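Local coordinates for protein peroxiredoxin (Clostridioides difficile, PDB 6TSB) that probably combines peroxide reduction with chitin hydrolysis in one spore coat protein, this chain being its glycoside hydrolase family 18 (chitinase) domain, at residues A[217-226]-A[231-239]; A[287-296]-A[308-317]. All blocks are in the same frame, centred on the assembly; numbering follows the deposited sequence.

Interaction 1 of 2, residues A[217-226]-A[231-239]; sequences NGRKHQANLF and SLPGYSVDA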
loop_
_atom_site.group_PDB
_atom_site.type_symbol
_atom_site.label_atom_id
_atom_site.label_comp_id
_atom_site.label_asym_id
_atom_site.label_seq_id
_atom_site.Cartn_x
_atom_site.Cartn_y
_atom_site.Cartn_z
ATOM N N ASN A 217 -12.585 -18.687 12.622
ATOM C CA ASN A 217 -13.620 -17.923 11.870
ATOM C C ASN A 217 -13.759 -16.490 12.424
ATOM O O ASN A 217 -14.473 -15.685 11.795
ATOM C CB ASN A 217 -14.956 -18.673 11.823
ATOM C CG ASN A 217 -15.217 -19.331 10.482
ATOM O OD1 ASN A 217 -14.603 -18.984 9.470
ATOM N ND2 ASN A 217 -16.149 -20.268 10.460
ATOM N N GLY A 218 -13.094 -16.167 13.535
ATOM C CA GLY A 218 -13.007 -14.791 14.059
ATOM C C GLY A 218 -12.079 -13.906 13.237
ATOM O O GLY A 218 -12.319 -12.677 13.198
ATOM N N ARG A 219 -11.032 -14.485 12.636
ATOM C CA ARG A 219 -9.924 -13.738 11.971
ATOM C C ARG A 219 -10.244 -13.575 10.480
ATOM O O ARG A 219 -9.391 -13.916 9.637
ATOM C CB ARG A 219 -8.584 -14.451 12.174
ATOM C CG ARG A 219 -8.030 -14.372 13.590
ATOM C CD ARG A 219 -6.770 -15.204 13.750
ATOM N NE ARG A 219 -7.095 -16.603 14.018
ATOM C CZ ARG A 219 -6.598 -17.340 15.009
ATOM N NH1 ARG A 219 -6.985 -18.597 15.157
ATOM N NH2 ARG A 219 -5.705 -16.830 15.840
ATOM N N LYS A 220 -11.435 -13.069 10.173
ATOM C CA LYS A 220 -11.901 -12.831 8.787
ATOM C C LYS A 220 -12.265 -11.347 8.684
ATOM O O LYS A 220 -12.167 -10.659 9.729
ATOM C CB LYS A 220 -13.090 -13.743 8.474
ATOM C CG LYS A 220 -12.944 -15.211 8.864
ATOM C CD LYS A 220 -11.836 -15.956 8.145
ATOM C CE LYS A 220 -12.260 -17.313 7.619
ATOM N NZ LYS A 220 -12.657 -17.229 6.194
ATOM N N HIS A 221 -12.676 -10.884 7.498
ATOM C CA HIS A 221 -13.184 -9.506 7.264
ATOM C C HIS A 221 -14.558 -9.317 7.912
ATOM O O HIS A 221 -15.392 -10.271 7.884
ATOM C CB HIS A 221 -13.317 -9.172 5.779
ATOM C CG HIS A 221 -12.076 -9.425 5.008
ATOM N ND1 HIS A 221 -10.878 -8.848 5.356
ATOM C CD2 HIS A 221 -11.848 -10.176 3.909
ATOM C CE1 HIS A 221 -9.956 -9.227 4.500
ATOM N NE2 HIS A 221 -10.530 -10.038 3.594
ATOM N N GLN A 222 -14.765 -8.107 8.443
ATOM C CA GLN A 222 -16.004 -7.642 9.120
ATOM C C GLN A 222 -16.929 -6.964 8.097
ATOM O O GLN A 222 -18.133 -6.952 8.382
ATOM C CB GLN A 222 -15.667 -6.701 10.286
ATOM C CG GLN A 222 -15.271 -5.280 9.872
ATOM C CD GLN A 222 -15.710 -4.229 10.873
ATOM O OE1 GLN A 222 -16.772 -4.329 11.479
ATOM N NE2 GLN A 222 -14.914 -3.183 11.045
ATOM N N ALA A 223 -16.395 -6.416 6.990
ATOM C CA ALA A 223 -17.120 -5.554 6.014
ATOM C C ALA A 223 -16.627 -5.770 4.557
ATOM O O ALA A 223 -16.625 -4.798 3.744
ATOM C CB ALA A 223 -16.987 -4.114 6.430
ATOM N N ASN A 224 -16.301 -7.012 4.189
ATOM C CA ASN A 224 -15.858 -7.368 2.814
ATOM C C ASN A 224 -16.913 -6.896 1.811
ATOM O O ASN A 224 -18.107 -7.179 2.018
ATOM C CB ASN A 224 -15.501 -8.849 2.711
ATOM C CG ASN A 224 -16.605 -9.788 3.150
ATOM O OD1 ASN A 224 -16.736 -10.111 4.345
ATOM N ND2 ASN A 224 -17.341 -10.301 2.172
ATOM N N LEU A 225 -16.520 -6.148 0.781
ATOM C CA LEU A 225 -17.518 -5.671 -0.213
ATOM C C LEU A 225 -17.951 -6.877 -1.075
ATOM O O LEU A 225 -19.174 -7.045 -1.266
ATOM C CB LEU A 225 -16.944 -4.520 -1.029
ATOM C CG LEU A 225 -17.848 -3.985 -2.134
ATOM C CD1 LEU A 225 -19.191 -3.515 -1.583
ATOM C CD2 LEU A 225 -17.170 -2.866 -2.918
ATOM N N PHE A 226 -17.015 -7.754 -1.469
ATOM C CA PHE A 226 -17.287 -9.024 -2.208
ATOM C C PHE A 226 -16.734 -10.219 -1.428
ATOM O O PHE A 226 -16.085 -9.993 -0.410
ATOM C CB PHE A 226 -16.715 -8.938 -3.618
ATOM C CG PHE A 226 -17.332 -7.845 -4.448
ATOM C CD1 PHE A 226 -18.629 -7.970 -4.931
ATOM C CD2 PHE A 226 -16.613 -6.721 -4.791
ATOM C CE1 PHE A 226 -19.189 -6.980 -5.728
ATOM C CE2 PHE A 226 -17.183 -5.718 -5.563
ATOM C CZ PHE A 226 -18.470 -5.847 -6.031
ATOM N N SER A 231 -13.202 -13.956 4.112
ATOM C CA SER A 231 -14.552 -13.548 4.582
ATOM C C SER A 231 -15.332 -14.785 5.026
ATOM O O SER A 231 -14.988 -15.907 4.576
ATOM C CB SER A 231 -15.300 -12.795 3.530
ATOM O OG SER A 231 -15.135 -13.419 2.284
ATOM N N LEU A 232 -16.329 -14.574 5.885
ATOM C CA LEU A 232 -17.295 -15.621 6.314
ATOM C C LEU A 232 -18.085 -16.109 5.104
ATOM O O LEU A 232 -18.574 -15.286 4.335
ATOM C CB LEU A 232 -18.223 -15.023 7.374
ATOM C CG LEU A 232 -17.564 -14.764 8.725
ATOM C CD1 LEU A 232 -18.556 -14.139 9.693
ATOM C CD2 LEU A 232 -16.983 -16.052 9.295
ATOM N N PRO A 233 -18.226 -17.441 4.880
ATOM C CA PRO A 233 -19.104 -17.927 3.816
ATOM C C PRO A 233 -20.513 -17.338 4.034
ATOM O O PRO A 233 -21.049 -17.465 5.153
ATOM C CB PRO A 233 -19.041 -19.468 3.895
ATOM C CG PRO A 233 -18.312 -19.785 5.201
ATOM C CD PRO A 233 -17.565 -18.532 5.619
ATOM N N GLY A 234 -21.036 -16.647 3.008
ATOM C CA GLY A 234 -22.356 -15.976 3.020
ATOM C C GLY A 234 -22.264 -14.455 3.124
ATOM O O GLY A 234 -22.920 -13.758 2.316
ATOM N N TYR A 235 -21.484 -13.946 4.085
ATOM C CA TYR A 235 -21.466 -12.516 4.495
ATOM C C TYR A 235 -20.579 -11.698 3.555
ATOM O O TYR A 235 -19.360 -11.921 3.477
ATOM C CB TYR A 235 -21.029 -12.372 5.954
ATOM C CG TYR A 235 -22.056 -12.870 6.935
ATOM C CD1 TYR A 235 -22.141 -14.215 7.262
ATOM C CD2 TYR A 235 -22.962 -11.998 7.517
ATOM C CE1 TYR A 235 -23.092 -14.677 8.157
ATOM C CE2 TYR A 235 -23.918 -12.444 8.411
ATOM C CZ TYR A 235 -23.985 -13.789 8.728
ATOM O OH TYR A 235 -24.932 -14.228 9.606
ATOM N N SER A 236 -21.205 -10.735 2.887
ATOM C CA SER A 236 -20.552 -9.718 2.034
ATOM C C SER A 236 -21.490 -8.512 1.845
ATOM O O SER A 236 -22.748 -8.710 1.785
ATOM C CB SER A 236 -20.176 -10.342 0.716
ATOM O OG SER A 236 -21.131 -10.004 -0.274
ATOM N N VAL A 237 -20.947 -7.304 1.696
ATOM C CA VAL A 237 -21.799 -6.089 1.517
ATOM C C VAL A 237 -22.697 -6.316 0.302
ATOM O O VAL A 237 -23.908 -6.117 0.437
ATOM C CB VAL A 237 -20.986 -4.790 1.368
ATOM C CG1 VAL A 237 -21.867 -3.614 1.007
ATOM C CG2 VAL A 237 -20.145 -4.497 2.613
ATOM N N ASP A 238 -22.114 -6.734 -0.827
ATOM C CA ASP A 238 -22.786 -6.845 -2.152
ATOM C C ASP A 238 -23.995 -7.780 -2.048
ATOM O O ASP A 238 -25.052 -7.429 -2.590
ATOM C CB ASP A 238 -21.812 -7.344 -3.231
ATOM C CG ASP A 238 -22.428 -7.777 -4.559
ATOM O OD1 ASP A 238 -22.963 -6.909 -5.323
ATOM O OD2 ASP A 238 -22.365 -8.975 -4.820
ATOM N N ALA A 239 -23.824 -8.943 -1.431
ATOM C CA ALA A 239 -24.912 -9.925 -1.218
ATOM C C ALA A 239 -26.036 -9.318 -0.338
ATOM O O ALA A 239 -27.209 -9.728 -0.510
ATOM C CB ALA A 239 -24.340 -11.194 -0.627
HETATM O O HOH W 1 -16.802 -11.958 6.195
#
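Asn224 lies against Ser231 and reaches across to the backbone of Tyr235, bridging the start of 231-239 and its middle, just ahead of the helix. Its CB rests near the CB of Ser231. With chi1 at 55°, CG sits between the backbone N and the carbonyl carbon, which turns the amide toward the opposite segment. OD1 comes 3.2 Å from Ser231 CB and takes a hydrogen bond from a water; the same water donates to His221 O and accepts from Leu232 N at 2.7 Å, sewing the two backbones together. The other branch, ND2, is gripped twice: it donates to Tyr235 O at 2.9 Å, within the amide plane and on a carbonyl lone pair, and to Phe226 O, which it meets from above the carbonyl plane. Two acceptors thus fix the rotation of the amide.

The backbone just beyond continues the join. Val237 N donates to Asn224 O (2.9 Å) and Asp238 N to Leu225 O (3.0 Å), occupying N-H groups of the first helical turn, while Ser236 OG caps Ala239 N. Alongside, Phe226 CE1 comes 3.5 Å from Asp238 CG, ring and carboxylate turned 52° apart. At the other end, Lys220 bends back to set NZ above the carbonyl plane of Ser231, 3.1 Å from its O, with Asp229 O as a second acceptor.

The second subunit also touches the contact: its Asp290 accepts from His221 NE2 and its Tyr320 hydroxyl hydrogen-bonds Asp238 OD1. The two loop segments lead into helix 237-246, whose Val237 packs on Leu256 of strand 254-264.

Interaction 2 of 2, residues A[287-296]-A[308-317]; sequences YRFDNTAQVP and YDDALSIFLK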
loop_
_atom_site.group_PDB
_atom_site.type_symbol
_atom_site.label_atom_id
_atom_site.label_comp_id
_atom_site.label_asym_id
_atom_site.label_seq_id
_atom_site.Cartn_x
_atom_site.Cartn_y
_atom_site.Cartn_z
ATOM N N TYR A 287 3.596 6.161 3.891
ATOM C CA TYR A 287 3.968 5.420 2.660
ATOM C C TYR A 287 3.189 6.000 1.471
ATOM O O TYR A 287 1.943 6.089 1.554
ATOM C CB TYR A 287 3.690 3.932 2.866
ATOM C CG TYR A 287 4.011 3.062 1.684
ATOM C CD1 TYR A 287 3.127 2.957 0.620
ATOM C CD2 TYR A 287 5.191 2.334 1.627
ATOM C CE1 TYR A 287 3.397 2.132 -0.461
ATOM C CE2 TYR A 287 5.487 1.519 0.541
ATOM C CZ TYR A 287 4.585 1.416 -0.508
ATOM O OH TYR A 287 4.848 0.615 -1.585
ATOM N N ARG A 288 3.907 6.407 0.415
ATOM C CA ARG A 288 3.352 6.924 -0.870
ATOM C C ARG A 288 3.966 6.143 -2.042
ATOM O O ARG A 288 5.043 5.513 -1.865
ATOM C CB ARG A 288 3.644 8.420 -1.024
ATOM C CG ARG A 288 3.024 9.312 0.042
ATOM C CD ARG A 288 1.557 9.573 -0.223
ATOM N NE ARG A 288 0.886 10.102 0.959
ATOM C CZ ARG A 288 0.688 11.391 1.226
ATOM N NH1 ARG A 288 1.111 12.330 0.393
ATOM N NH2 ARG A 288 0.068 11.735 2.343
ATOM N N PHE A 289 3.313 6.176 -3.204
ATOM C CA PHE A 289 3.749 5.466 -4.440
ATOM C C PHE A 289 3.550 6.363 -5.680
ATOM O O PHE A 289 2.443 6.935 -5.931
ATOM C CB PHE A 289 3.070 4.091 -4.580
ATOM C CG PHE A 289 3.875 3.106 -5.386
ATOM C CD1 PHE A 289 3.853 3.146 -6.770
ATOM C CD2 PHE A 289 4.704 2.190 -4.762
ATOM C CE1 PHE A 289 4.620 2.266 -7.513
ATOM C CE2 PHE A 289 5.481 1.311 -5.501
ATOM C CZ PHE A 289 5.438 1.351 -6.875
ATOM N N ASP A 290 4.627 6.484 -6.459
ATOM C CA ASP A 290 4.630 7.101 -7.807
ATOM C C ASP A 290 4.387 5.969 -8.803
ATOM O O ASP A 290 5.288 5.143 -8.982
ATOM C CB ASP A 290 5.930 7.870 -8.016
ATOM C CG ASP A 290 5.888 8.892 -9.130
ATOM O OD1 ASP A 290 5.098 8.686 -10.094
ATOM O OD2 ASP A 290 6.652 9.894 -9.018
ATOM N N ASN A 291 3.178 5.909 -9.372
ATOM C CA ASN A 291 2.736 4.853 -10.332
ATOM C C ASN A 291 3.254 5.122 -11.754
ATOM O O ASN A 291 3.296 4.143 -12.554
ATOM C CB ASN A 291 1.212 4.707 -10.306
ATOM C CG ASN A 291 0.798 3.856 -9.132
ATOM O OD1 ASN A 291 0.284 4.365 -8.139
ATOM N ND2 ASN A 291 1.111 2.576 -9.210
ATOM N N THR A 292 3.580 6.391 -12.059
ATOM C CA THR A 292 4.365 6.842 -13.253
ATOM C C THR A 292 5.801 6.295 -13.090
ATOM O O THR A 292 6.130 5.288 -13.762
ATOM C CB THR A 292 4.305 8.374 -13.431
ATOM O OG1 THR A 292 3.014 8.916 -13.129
ATOM C CG2 THR A 292 4.676 8.818 -14.830
ATOM N N ALA A 293 6.542 6.839 -12.112
ATOM C CA ALA A 293 7.940 6.511 -11.725
ATOM C C ALA A 293 8.110 5.021 -11.410
ATOM O O ALA A 293 9.195 4.499 -11.722
ATOM C CB ALA A 293 8.361 7.355 -10.551
ATOM N N GLN A 294 7.084 4.371 -10.851
ATOM C CA GLN A 294 7.040 2.920 -10.516
ATOM C C GLN A 294 7.927 2.582 -9.297
ATOM O O GLN A 294 8.359 1.413 -9.174
ATOM C CB GLN A 294 7.339 2.091 -11.763
ATOM C CG GLN A 294 6.089 1.870 -12.603
ATOM C CD GLN A 294 6.247 0.825 -13.684
ATOM O OE1 GLN A 294 5.809 1.027 -14.814
ATOM N NE2 GLN A 294 6.853 -0.311 -13.357
ATOM N N VAL A 295 8.083 3.517 -8.357
ATOM C CA VAL A 295 8.922 3.354 -7.132
ATOM C C VAL A 295 8.201 3.884 -5.888
ATOM O O VAL A 295 7.451 4.860 -5.967
ATOM C CB VAL A 295 10.275 4.070 -7.289
ATOM C CG1 VAL A 295 11.133 3.351 -8.309
ATOM C CG2 VAL A 295 10.128 5.555 -7.616
ATOM N N PRO A 296 8.427 3.273 -4.695
ATOM C CA PRO A 296 7.866 3.786 -3.440
ATOM C C PRO A 296 8.630 4.995 -2.894
ATOM O O PRO A 296 9.746 5.217 -3.306
ATOM C CB PRO A 296 8.023 2.625 -2.457
ATOM C CG PRO A 296 9.243 1.884 -2.988
ATOM C CD PRO A 296 9.156 2.004 -4.496
ATOM N N TYR A 308 13.344 4.773 -1.835
ATOM C CA TYR A 308 13.928 3.418 -1.699
ATOM C C TYR A 308 13.227 2.507 -2.701
ATOM O O TYR A 308 12.459 3.039 -3.515
ATOM C CB TYR A 308 13.845 2.945 -0.245
ATOM C CG TYR A 308 12.464 2.708 0.311
ATOM C CD1 TYR A 308 11.623 3.768 0.612
ATOM C CD2 TYR A 308 12.010 1.426 0.584
ATOM C CE1 TYR A 308 10.346 3.562 1.124
ATOM C CE2 TYR A 308 10.749 1.201 1.116
ATOM C CZ TYR A 308 9.911 2.275 1.385
ATOM O OH TYR A 308 8.660 2.073 1.891
ATOM N N ASP A 309 13.551 1.214 -2.660
ATOM C CA ASP A 309 12.880 0.106 -3.384
ATOM C C ASP A 309 12.288 -0.897 -2.362
ATOM O O ASP A 309 12.986 -1.314 -1.382
ATOM C CB ASP A 309 13.861 -0.558 -4.360
ATOM C CG ASP A 309 14.123 0.260 -5.623
ATOM O OD1 ASP A 309 14.718 1.371 -5.520
ATOM O OD2 ASP A 309 13.695 -0.201 -6.702
ATOM N N ASP A 310 11.031 -1.290 -2.573
ATOM C CA ASP A 310 10.330 -2.314 -1.747
ATOM C C ASP A 310 10.027 -3.490 -2.670
ATOM O O ASP A 310 10.648 -3.553 -3.753
ATOM C CB ASP A 310 9.095 -1.730 -1.058
ATOM C CG ASP A 310 7.970 -1.356 -2.009
ATOM O OD1 ASP A 310 8.174 -1.450 -3.255
ATOM O OD2 ASP A 310 6.893 -0.966 -1.499
ATOM N N ALA A 311 9.116 -4.367 -2.272
ATOM C CA ALA A 311 8.878 -5.661 -2.952
ATOM C C ALA A 311 8.241 -5.444 -4.341
ATOM O O ALA A 311 8.484 -6.265 -5.283
ATOM C CB ALA A 311 8.003 -6.499 -2.072
ATOM N N LEU A 312 7.399 -4.413 -4.437
ATOM C CA LEU A 312 6.639 -4.057 -5.659
ATOM C C LEU A 312 7.603 -3.450 -6.695
ATOM O O LEU A 312 7.657 -3.985 -7.818
ATOM C CB LEU A 312 5.513 -3.076 -5.318
ATOM C CG LEU A 312 4.740 -2.562 -6.532
ATOM C CD1 LEU A 312 4.038 -3.726 -7.239
ATOM C CD2 LEU A 312 3.765 -1.440 -6.157
ATOM N N SER A 313 8.324 -2.371 -6.364
ATOM C CA SER A 313 9.300 -1.757 -7.308
ATOM C C SER A 313 10.425 -2.758 -7.655
ATOM O O SER A 313 10.911 -2.672 -8.792
ATOM C CB SER A 313 9.798 -0.413 -6.834
ATOM O OG SER A 313 10.715 -0.562 -5.767
ATOM N N ILE A 314 10.734 -3.767 -6.829
ATOM C CA ILE A 314 11.711 -4.845 -7.214
ATOM C C ILE A 314 11.062 -5.848 -8.165
ATOM O O ILE A 314 11.770 -6.383 -9.075
ATOM C CB ILE A 314 12.286 -5.588 -5.994
ATOM C CG1 ILE A 314 13.150 -4.662 -5.135
ATOM C CG2 ILE A 314 13.042 -6.844 -6.415
ATOM C CD1 ILE A 314 13.480 -5.230 -3.787
ATOM N N PHE A 315 9.788 -6.171 -7.946
ATOM C CA PHE A 315 9.029 -7.035 -8.888
ATOM C C PHE A 315 8.981 -6.367 -10.280
ATOM O O PHE A 315 9.280 -7.024 -11.279
ATOM C CB PHE A 315 7.631 -7.301 -8.340
ATOM C CG PHE A 315 6.698 -7.888 -9.361
ATOM C CD1 PHE A 315 6.752 -9.237 -9.670
ATOM C CD2 PHE A 315 5.776 -7.078 -10.015
ATOM C CE1 PHE A 315 5.895 -9.776 -10.616
ATOM C CE2 PHE A 315 4.916 -7.613 -10.959
ATOM C CZ PHE A 315 4.978 -8.959 -11.259
ATOM N N LEU A 316 8.695 -5.063 -10.317
ATOM C CA LEU A 316 8.582 -4.235 -11.544
ATOM C C LEU A 316 9.954 -4.103 -12.242
ATOM O O LEU A 316 10.003 -4.350 -13.479
ATOM C CB LEU A 316 7.969 -2.885 -11.149
ATOM C CG LEU A 316 6.497 -2.952 -10.720
ATOM C CD1 LEU A 316 5.925 -1.553 -10.531
ATOM C CD2 LEU A 316 5.665 -3.736 -11.731
ATOM N N LYS A 317 11.027 -3.798 -11.490
ATOM C CA LYS A 317 12.426 -3.791 -12.014
ATOM C C LYS A 317 12.791 -5.173 -12.569
ATOM O O LYS A 317 13.332 -5.193 -13.682
ATOM C CB LYS A 317 13.403 -3.283 -10.950
ATOM C CG LYS A 317 13.542 -1.770 -11.000
ATOM C CD LYS A 317 14.044 -1.093 -9.735
ATOM C CE LYS A 317 13.777 0.394 -9.816
ATOM N NZ LYS A 317 14.600 1.158 -8.865
HETATM O O HOH W 2 10.408 0.329 -10.217
#
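Pro296 presses onto the start of helix 311-323, and here the packing is tight: its CD lies 3.4 Å from Ser313 CB, closer than usual van der Waals contact, with Ser313 OG also against it. The proline ring is held from another direction by Tyr308, over whose face CB sits toward the rim. Next to it, Phe289 brings CE2 and CZ onto one methyl of Leu312, CD2, at 3.3 Å from CE2. Val295 O lies over the centre of one face of the same phenyl ring.

A polar cluster closes the helix end. Asp310 has chi1 at 68°, which swings its carboxylate back over the first turn: OD1 accepts from Ser313 N at 3.2 Å, nearly along the C-O axis, and Ser313 OG accepts from Asp310 N, a capping box. The other oxygen, OD2, takes a 2.6 Å hydrogen bond from Tyr287 OH on its syn side, with the ring and carboxylate planes 28° apart. The strand is thereby tied to the cap itself. Asp309 OD2 forms a salt bridge with Lys317 NZ at 2.7 Å. The Ser313 hydroxyl donates to the same oxygen.

Toward Gln294 the grip slackens. This partly exposed side chain crosses Leu316 at about a right angle with NE2 against CD1, an apolar contact where the Pro296 side has cap and ring packing. A water links Gln294 O to Ser313 O, the latter only weakly.

Gln294 and Val295, both facing Asp290, make a G1 beta bulge in hairpin 286-290/295-300, part of a three-stranded antiparallel sheet, laid on the capped start of helix 311-323. Its place after barrel strand 254-264 is consistent with the alpha+beta insertion of many family 18 chitinases.

Both interactions are largely buried, yet they occupy different places. Interaction 1 lies beside barrel strand 254-264, its centre about 12 Å from the centre of the chain, and joins loops to the start of a helix. The centre of interaction 2 is about 31 Å from it, in an arm of a small antiparallel sheet and a helix. Backbone carbonyls, an amide and a water do the work in the first; a proline, aromatic rings, a capping carboxylate and a salt bridge do it in the second. Within one chain their nearest atoms stay about 18 Å apart. Across the dimer they meet: His221 and Ala223 of 217-226 bond Asp290 and Lys317 of the second subunit, as if the arms were exchanged.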